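Local coordinates for protein mannose-6-phosphate isomerase (Bacillus subtilis, PDB 1QWR) that catalyses, as a zinc-dependent enzyme, the reversible conversion of D-mannose 6-phosphate into D-fructose 6-phosphate, at residues Y122-E128 and K161-G165; E131-G135 and Y168-S172; L89-K93 and L178-L183. One frame throughout, in Å; residues are numbered along the deposited sequence. Where two conformers were deposited one is given.

Contact 1 (Y122-E128 and K161-G165); sequences YIIDCKE and KIKPG
Gly-165 N donates to Ile-123 O over 2.7 Å in a nearly straight bond (171° at the hydrogen) that lies in the carbonyl plane and ties the loop after strand 157-161 to strand 119-126. The phi of Gly-165 (96°) would drive a CB into Pro-164 O. At the other end of the contact Lys-161 turns its amine to Glu-128 O, but the amine is too uncertainly placed for that short approach to carry weight. A water donates both to Glu-128 O and, over 2.8 Å, to Ile-162 O, and so bridges the segments.

Near its end strand 119-126 carries a classic beta bulge, Ile-124 and Asp-125 both facing Leu-183 of strand 182-189 in this cupin-type catalytic domain. Asp-125 OD1 receives Cys-126 N from above the carboxylate plane and lies 3.7 Å from Pro-164 CG, while OD2 forms a salt bridge with Arg-28.

The remaining packing is largely apolar. Cys-126 SG, set between its backbone N and carbonyl carbon (chi1 67°), bears on the loop, 3.6 Å from Lys-163 CA and 3.7 Å from Pro-164 CD. Ile-123 CD1 and Ile-162 CD1 meet at 4.0 Å, their side chains crossing at about a right angle.

Tyr-122 lays its OH 3.5 Å from Gly-165 CA, and Lys-255 NZ hydrogen-bonds the same oxygen. A phenylalanine here would lack the hydroxyl and would probably leave the Lys-255 amine without this partner.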
loop_
_atom_site.group_PDB
_atom_site.type_symbol
_atom_site.label_atom_id
_atom_site.label_comp_id
_atom_site.label_asym_id
_atom_site.label_seq_id
_atom_site.Cartn_x
_atom_site.Cartn_y
_atom_site.Cartn_z
ATOM N N TYR A 122 0.096 -6.207 -3.505
ATOM C CA TYR A 122 0.751 -6.812 -4.648
ATOM C C TYR A 122 1.916 -7.532 -3.997
ATOM O O TYR A 122 2.738 -6.913 -3.315
ATOM C CB TYR A 122 1.312 -5.790 -5.644
ATOM C CG TYR A 122 2.182 -6.462 -6.669
ATOM C CD1 TYR A 122 1.612 -7.258 -7.668
ATOM C CD2 TYR A 122 3.588 -6.378 -6.605
ATOM C CE1 TYR A 122 2.414 -7.962 -8.572
ATOM C CE2 TYR A 122 4.400 -7.082 -7.513
ATOM C CZ TYR A 122 3.801 -7.877 -8.490
ATOM O OH TYR A 122 4.579 -8.642 -9.349
ATOM N N ILE A 123 1.991 -8.845 -4.194
ATOM C CA ILE A 123 3.065 -9.613 -3.595
ATOM C C ILE A 123 4.317 -9.541 -4.476
ATOM O O ILE A 123 4.388 -10.176 -5.538
ATOM C CB ILE A 123 2.656 -11.087 -3.419
ATOM C CG1 ILE A 123 1.318 -11.174 -2.664
ATOM C CG2 ILE A 123 3.784 -11.863 -2.712
ATOM C CD1 ILE A 123 1.333 -10.542 -1.233
ATOM N N ILE A 124 5.305 -8.769 -4.040
ATOM C CA ILE A 124 6.523 -8.638 -4.816
ATOM C C ILE A 124 7.296 -9.950 -4.739
ATOM O O ILE A 124 7.729 -10.484 -5.761
ATOM C CB ILE A 124 7.427 -7.493 -4.281
ATOM C CG1 ILE A 124 6.695 -6.143 -4.382
ATOM C CG2 ILE A 124 8.696 -7.416 -5.123
ATOM C CD1 ILE A 124 7.305 -5.039 -3.495
ATOM N N ASP A 125 7.450 -10.475 -3.529
ATOM C CA ASP A 125 8.180 -11.730 -3.337
ATOM C C ASP A 125 7.686 -12.361 -2.040
ATOM O O ASP A 125 7.082 -11.698 -1.193
ATOM C CB ASP A 125 9.685 -11.445 -3.235
ATOM C CG ASP A 125 10.550 -12.688 -3.474
ATOM O OD1 ASP A 125 10.008 -13.778 -3.734
ATOM O OD2 ASP A 125 11.788 -12.565 -3.401
ATOM N N CYS A 126 7.941 -13.648 -1.881
ATOM C CA CYS A 126 7.504 -14.337 -0.681
ATOM C C CYS A 126 8.124 -15.717 -0.680
ATOM O O CYS A 126 8.566 -16.206 -1.721
ATOM C CB CYS A 126 5.965 -14.453 -0.633
ATOM S SG CYS A 126 5.157 -15.511 -1.874
ATOM N N LYS A 127 8.156 -16.335 0.492
ATOM C CA LYS A 127 8.724 -17.671 0.609
ATOM C C LYS A 127 7.772 -18.683 0.002
ATOM O O LYS A 127 6.564 -18.429 -0.133
ATOM C CB LYS A 127 8.998 -18.022 2.074
ATOM C CG LYS A 127 7.759 -18.069 2.956
ATOM C CD LYS A 127 8.107 -18.564 4.352
ATOM C CE LYS A 127 6.922 -18.477 5.294
ATOM N NZ LYS A 127 7.260 -19.054 6.634
ATOM N N GLU A 128 8.329 -19.833 -0.364
ATOM C CA GLU A 128 7.568 -20.907 -0.976
ATOM C C GLU A 128 6.240 -21.269 -0.298
ATOM O O GLU A 128 5.233 -21.442 -0.982
ATOM C CB GLU A 128 8.451 -22.165 -1.098
ATOM C CG GLU A 128 7.722 -23.419 -1.610
ATOM C CD GLU A 128 6.982 -24.183 -0.511
ATOM O OE1 GLU A 128 7.650 -24.664 0.435
ATOM O OE2 GLU A 128 5.737 -24.313 -0.590
ATOM N N LYS A 161 -3.052 -19.430 0.071
ATOM C CA LYS A 161 -1.658 -19.678 -0.252
ATOM C C LYS A 161 -1.277 -18.664 -1.320
ATOM O O LYS A 161 -1.965 -18.536 -2.328
ATOM C CB LYS A 161 -1.483 -21.100 -0.797
ATOM C CG LYS A 161 -0.164 -21.727 -0.404
ATOM C CD LYS A 161 0.993 -20.842 -0.821
ATOM C CE LYS A 161 2.291 -21.307 -0.212
ATOM N NZ LYS A 161 3.308 -20.238 -0.312
ATOM N N ILE A 162 -0.174 -17.959 -1.104
ATOM C CA ILE A 162 0.252 -16.930 -2.053
ATOM C C ILE A 162 1.584 -17.202 -2.733
ATOM O O ILE A 162 2.382 -18.006 -2.261
ATOM C CB ILE A 162 0.368 -15.562 -1.356
ATOM C CG1 ILE A 162 1.466 -15.621 -0.293
ATOM C CG2 ILE A 162 -0.974 -15.190 -0.725
ATOM C CD1 ILE A 162 1.894 -14.246 0.257
ATOM N N LYS A 163 1.823 -16.493 -3.837
ATOM C CA LYS A 163 3.067 -16.619 -4.589
ATOM C C LYS A 163 3.438 -15.242 -5.159
ATOM O O LYS A 163 2.599 -14.345 -5.231
ATOM C CB LYS A 163 2.885 -17.626 -5.738
ATOM C CG LYS A 163 1.903 -17.188 -6.824
ATOM C CD LYS A 163 1.708 -18.300 -7.866
ATOM C CE LYS A 163 0.622 -17.932 -8.878
ATOM N NZ LYS A 163 1.163 -17.157 -10.027
ATOM N N PRO A 164 4.696 -15.059 -5.577
ATOM C CA PRO A 164 5.089 -13.754 -6.128
ATOM C C PRO A 164 4.227 -13.378 -7.326
ATOM O O PRO A 164 3.894 -14.235 -8.153
ATOM C CB PRO A 164 6.559 -13.960 -6.510
ATOM C CG PRO A 164 7.005 -15.033 -5.549
ATOM C CD PRO A 164 5.839 -15.983 -5.514
ATOM N N GLY A 165 3.854 -12.100 -7.421
ATOM C CA GLY A 165 3.034 -11.678 -8.530
ATOM C C GLY A 165 1.551 -11.635 -8.210
ATOM O O GLY A 165 0.782 -11.041 -8.971
HETATM O O HOH W 1 4.765 -19.194 -3.139
#

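Contact 2 (E131-G135 and Y168-S172); sequences EIIYG and YYVPS
The phenol of Tyr-134 reaches across to strand 167-170, where its OH gives a 2.7 Å hydrogen bond to Tyr-169 O, approaching nearly along the C=O axis (165° at the oxygen). The carbonyl lies at the edge of the Tyr-134 ring, in its plane. The ring gets there because CG stands opposite the backbone N (chi1 -172°). The axes of the short segments 131-135 and 168-170 come within 9.6 Å, their directions 51° apart, too far for backbone pairing; their separate sheets pack against each other, consistent with a cupin barrel.

The other contacts are apolar. Ile-132 CD1 sits over one face of the Tyr-168 ring, 3.8 Å from its centroid and almost on the ring normal, a CH-pi contact; the phenol's own OH is held by Asp-166. Val-170 CG2 lies 4.1 Å from Tyr-134 CE1 at the ring edge, the two side chains running alongside in opposite senses, and Pro-171 CD packs 3.7 Å from Tyr-134 OH.

Val-170 also touches the zinc ligands Glu-119 and His-176. The single hydrogen bond of an otherwise apolar interface probably steadies the carbonyl just before Val-170, which lines the metal site, and it satisfies a buried tyrosine hydroxyl.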
loop_
_atom_site.group_PDB
_atom_site.type_symbol
_atom_site.label_atom_id
_atom_site.label_comp_id
_atom_site.label_asym_id
_atom_site.label_seq_id
_atom_site.Cartn_x
_atom_site.Cartn_y
_atom_site.Cartn_z
ATOM N N GLU A 131 1.584 -17.592 3.182
ATOM C CA GLU A 131 0.135 -17.494 3.195
ATOM C C GLU A 131 -0.282 -16.121 3.700
ATOM O O GLU A 131 0.531 -15.321 4.162
ATOM C CB GLU A 131 -0.493 -18.489 4.174
ATOM C CG GLU A 131 -0.116 -19.935 4.050
ATOM C CD GLU A 131 -0.807 -20.758 5.138
ATOM O OE1 GLU A 131 -0.557 -20.486 6.337
ATOM O OE2 GLU A 131 -1.605 -21.657 4.794
ATOM N N ILE A 132 -1.581 -15.881 3.615
ATOM C CA ILE A 132 -2.194 -14.680 4.157
ATOM C C ILE A 132 -3.494 -15.161 4.812
ATOM O O ILE A 132 -4.016 -16.230 4.468
ATOM C CB ILE A 132 -2.541 -13.626 3.075
ATOM C CG1 ILE A 132 -3.558 -14.187 2.091
ATOM C CG2 ILE A 132 -1.259 -13.162 2.393
ATOM C CD1 ILE A 132 -4.140 -13.133 1.124
ATOM N N ILE A 133 -3.983 -14.385 5.769
ATOM C CA ILE A 133 -5.252 -14.670 6.426
ATOM C C ILE A 133 -6.187 -13.682 5.748
ATOM O O ILE A 133 -5.906 -12.478 5.713
ATOM C CB ILE A 133 -5.177 -14.381 7.931
ATOM C CG1 ILE A 133 -4.246 -15.392 8.593
ATOM C CG2 ILE A 133 -6.568 -14.452 8.550
ATOM C CD1 ILE A 133 -3.848 -15.029 10.010
ATOM N N TYR A 134 -7.281 -14.191 5.192
ATOM C CA TYR A 134 -8.242 -13.358 4.472
ATOM C C TYR A 134 -9.659 -13.909 4.638
ATOM O O TYR A 134 -10.012 -14.920 4.017
ATOM C CB TYR A 134 -7.890 -13.348 2.976
ATOM C CG TYR A 134 -8.691 -12.383 2.127
ATOM C CD1 TYR A 134 -8.158 -11.148 1.747
ATOM C CD2 TYR A 134 -9.964 -12.716 1.661
ATOM C CE1 TYR A 134 -8.873 -10.279 0.924
ATOM C CE2 TYR A 134 -10.688 -11.857 0.833
ATOM C CZ TYR A 134 -10.134 -10.641 0.468
ATOM O OH TYR A 134 -10.830 -9.801 -0.358
ATOM N N GLY A 135 -10.464 -13.230 5.452
ATOM C CA GLY A 135 -11.831 -13.662 5.671
ATOM C C GLY A 135 -11.958 -14.605 6.852
ATOM O O GLY A 135 -10.957 -14.963 7.481
ATOM N N TYR A 168 -4.117 -9.019 -4.202
ATOM C CA TYR A 168 -5.305 -9.205 -3.364
ATOM C C TYR A 168 -5.947 -7.871 -3.013
ATOM O O TYR A 168 -5.275 -6.948 -2.561
ATOM C CB TYR A 168 -4.961 -9.941 -2.065
ATOM C CG TYR A 168 -4.447 -11.334 -2.306
ATOM C CD1 TYR A 168 -3.087 -11.573 -2.463
ATOM C CD2 TYR A 168 -5.334 -12.401 -2.497
ATOM C CE1 TYR A 168 -2.611 -12.846 -2.818
ATOM C CE2 TYR A 168 -4.873 -13.668 -2.853
ATOM C CZ TYR A 168 -3.516 -13.883 -3.019
ATOM O OH TYR A 168 -3.055 -15.118 -3.443
ATOM N N TYR A 169 -7.255 -7.782 -3.207
ATOM C CA TYR A 169 -7.990 -6.570 -2.875
ATOM C C TYR A 169 -8.594 -6.827 -1.495
ATOM O O TYR A 169 -9.170 -7.899 -1.257
ATOM C CB TYR A 169 -9.077 -6.337 -3.917
ATOM C CG TYR A 169 -9.819 -5.047 -3.737
ATOM C CD1 TYR A 169 -9.218 -3.835 -4.047
ATOM C CD2 TYR A 169 -11.136 -5.037 -3.294
ATOM C CE1 TYR A 169 -9.918 -2.633 -3.934
ATOM C CE2 TYR A 169 -11.843 -3.845 -3.175
ATOM C CZ TYR A 169 -11.225 -2.646 -3.506
ATOM O OH TYR A 169 -11.939 -1.480 -3.467
ATOM N N VAL A 170 -8.455 -5.861 -0.588
ATOM C CA VAL A 170 -8.928 -6.015 0.795
ATOM C C VAL A 170 -9.898 -4.913 1.190
ATOM O O VAL A 170 -9.508 -3.891 1.751
ATOM C CB VAL A 170 -7.741 -5.998 1.782
ATOM C CG1 VAL A 170 -8.210 -6.466 3.176
ATOM C CG2 VAL A 170 -6.613 -6.878 1.267
ATOM N N PRO A 171 -11.192 -5.111 0.901
ATOM C CA PRO A 171 -12.208 -4.110 1.236
ATOM C C PRO A 171 -12.189 -3.846 2.733
ATOM O O PRO A 171 -11.907 -4.753 3.515
ATOM C CB PRO A 171 -13.511 -4.785 0.818
ATOM C CG PRO A 171 -13.089 -5.727 -0.277
ATOM C CD PRO A 171 -11.786 -6.274 0.221
ATOM N N SER A 172 -12.477 -2.616 3.144
ATOM C CA SER A 172 -12.533 -2.330 4.572
ATOM C C SER A 172 -13.629 -3.273 5.102
ATOM O O SER A 172 -14.580 -3.618 4.366
ATOM C CB SER A 172 -12.923 -0.878 4.809
ATOM O OG SER A 172 -14.155 -0.581 4.175
#

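Contact 3 (L89-K93 and L178-L183); sequences LLDVK and LCKGAL
Val-92 and Ala-182 meet through their flat peptide groups, there being no aromatic ring in either segment. Val-92 N reaches Ala-182 O over 3.0 Å, almost in line with that carbonyl (172°). The return bond, Ala-182 N to Val-92 O at 3.2 Å, is nearly straight at the hydrogen, but its donor comes in off the carbonyl axis, tilted 24° out of the carbonyl plane. Val-92 O also takes a weak bond from Gly-181 N at 2.8 Å, so two successive N-H groups converge on one oxygen. This is a G1 beta bulge, with Gly-181 at the positive phi that favours glycine. Val-92 is itself the centre of an inverse gamma turn, at the point where strand 85-92 ends.

The pair formed by Val-92 and Ala-182 is antiparallel and hydrogen-bonded, and their side chains share one face of the sheet. Asp-91 and Leu-183, the adjacent non-hydrogen-bonded pair, occupy the opposite face. Between the strands, Leu-183 CA makes a CA-H...O contact with Leu-90 O at 3.4 Å, and Leu-183 CD1 lies 3.6 Å from the same oxygen.

Val-92 splits its two methyls: CG1, opposite the backbone N (chi1 -169°), rests 3.4 Å from Cys-179 O, whereas CG2 meets Leu-178 CD1 at 3.9 Å. Leu-178 CD1 is also pressed tightly against Leu-90 CD1, at 3.4 Å, and the Leu-178 side chain crosses those of Leu-90 and Val-92 at about a right angle.

Leu-178 continues onto Trp-121 of strand 119-126, close to the zinc site, and Val-92 onto Trp-20. On the other face Leu-183 packs against Ile-124 of strand 119-126 and against Arg-28 and Phe-29 of helix 24-29, while Asp-91 OD2 accepts the backbone N of Ala-24 at the start of that helix.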
loop_
_atom_site.group_PDB
_atom_site.type_symbol
_atom_site.label_atom_id
_atom_site.label_comp_id
_atom_site.label_asym_id
_atom_site.label_seq_id
_atom_site.Cartn_x
_atom_site.Cartn_y
_atom_site.Cartn_z
ATOM N N LEU A 89 5.757 -0.108 1.332
ATOM C CA LEU A 89 6.516 -1.329 1.043
ATOM C C LEU A 89 6.546 -1.996 2.427
ATOM O O LEU A 89 6.916 -1.339 3.427
ATOM C CB LEU A 89 7.942 -1.022 0.577
ATOM C CG LEU A 89 8.049 -0.723 -0.920
ATOM C CD1 LEU A 89 9.493 -0.270 -1.228
ATOM C CD2 LEU A 89 7.690 -1.975 -1.751
ATOM N N LEU A 90 6.150 -3.275 2.500
ATOM C CA LEU A 90 6.088 -3.986 3.776
ATOM C C LEU A 90 7.043 -5.174 3.822
ATOM O O LEU A 90 7.026 -6.022 2.928
ATOM C CB LEU A 90 4.676 -4.516 4.021
ATOM C CG LEU A 90 3.515 -3.525 3.892
ATOM C CD1 LEU A 90 2.189 -4.270 4.022
ATOM C CD2 LEU A 90 3.641 -2.460 4.952
ATOM N N ASP A 91 7.863 -5.216 4.867
ATOM C CA ASP A 91 8.815 -6.304 5.075
ATOM C C ASP A 91 8.191 -7.161 6.164
ATOM O O ASP A 91 8.385 -6.900 7.374
ATOM C CB ASP A 91 10.155 -5.739 5.561
ATOM C CG ASP A 91 11.161 -6.832 5.907
ATOM O OD1 ASP A 91 10.882 -8.028 5.643
ATOM O OD2 ASP A 91 12.229 -6.468 6.448
ATOM N N VAL A 92 7.411 -8.148 5.732
ATOM C CA VAL A 92 6.717 -9.023 6.671
ATOM C C VAL A 92 7.605 -10.230 6.979
ATOM O O VAL A 92 7.482 -11.292 6.364
ATOM C CB VAL A 92 5.364 -9.479 6.091
ATOM C CG1 VAL A 92 4.516 -10.162 7.191
ATOM C CG2 VAL A 92 4.581 -8.270 5.539
ATOM N N LYS A 93 8.521 -10.020 7.914
ATOM C CA LYS A 93 9.462 -11.046 8.350
ATOM C C LYS A 93 8.703 -12.055 9.200
ATOM O O LYS A 93 8.815 -13.266 8.987
ATOM C CB LYS A 93 10.587 -10.404 9.174
ATOM C CG LYS A 93 11.663 -11.398 9.594
ATOM C CD LYS A 93 12.799 -10.709 10.301
ATOM C CE LYS A 93 13.852 -11.738 10.741
ATOM N NZ LYS A 93 14.966 -11.101 11.495
ATOM N N LEU A 178 -1.325 -10.228 6.986
ATOM C CA LEU A 178 -0.274 -10.713 6.110
ATOM C C LEU A 178 0.527 -11.643 7.034
ATOM O O LEU A 178 0.630 -11.378 8.242
ATOM C CB LEU A 178 0.614 -9.556 5.638
ATOM C CG LEU A 178 0.048 -8.657 4.539
ATOM C CD1 LEU A 178 0.958 -7.451 4.344
ATOM C CD2 LEU A 178 -0.079 -9.458 3.242
ATOM N N CYS A 179 1.083 -12.718 6.489
ATOM C CA CYS A 179 1.847 -13.651 7.303
ATOM C C CYS A 179 3.335 -13.675 6.948
ATOM O O CYS A 179 3.747 -13.193 5.887
ATOM C CB CYS A 179 1.218 -15.039 7.220
ATOM S SG CYS A 179 -0.498 -15.058 7.871
ATOM N N LYS A 180 4.139 -14.210 7.865
ATOM C CA LYS A 180 5.589 -14.253 7.703
ATOM C C LYS A 180 6.113 -14.680 6.340
ATOM O O LYS A 180 5.554 -15.568 5.690
ATOM C CB LYS A 180 6.212 -15.147 8.778
ATOM C CG LYS A 180 5.939 -16.624 8.590
ATOM C CD LYS A 180 6.608 -17.446 9.692
ATOM C CE LYS A 180 8.103 -17.178 9.755
ATOM N NZ LYS A 180 8.753 -17.896 10.889
ATOM N N GLY A 181 7.205 -14.032 5.933
ATOM C CA GLY A 181 7.858 -14.319 4.661
ATOM C C GLY A 181 7.297 -13.700 3.401
ATOM O O GLY A 181 7.182 -14.375 2.386
ATOM N N ALA A 182 6.968 -12.416 3.453
ATOM C CA ALA A 182 6.386 -11.747 2.294
ATOM C C ALA A 182 6.921 -10.335 2.182
ATOM O O ALA A 182 7.184 -9.697 3.195
ATOM C CB ALA A 182 4.848 -11.696 2.434
ATOM N N LEU A 183 7.088 -9.872 0.948
ATOM C CA LEU A 183 7.559 -8.520 0.650
ATOM C C LEU A 183 6.419 -7.947 -0.179
ATOM O O LEU A 183 6.178 -8.403 -1.299
ATOM C CB LEU A 183 8.834 -8.580 -0.180
ATOM C CG LEU A 183 9.346 -7.217 -0.628
ATOM C CD1 LEU A 183 9.750 -6.389 0.583
ATOM C CD2 LEU A 183 10.544 -7.439 -1.537
#

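Overall arrangement
The three contacts sit around the zinc-bearing cupin domain. Contacts 1 and 3 are closest, with centres about 9 Å apart, and contact 2 lies about 14 Å from each. Strand 182-189 joins contacts 1 and 3, pairing with 85-92 on one side and 119-126 on the other; strand 167-170, carrying half of contact 2, flanks 119-126 in turn. Residues 131-135 belong to the small sheet that faces these strands. Along the chain the segments of contacts 1 and 2 alternate, and both fall between 89-93 and 178-183, so that contact 3 brings together the ends of the chain segment that holds them. The zinc ligands Glu-119 and His-176 thus come from strands that these contacts join or adjoin.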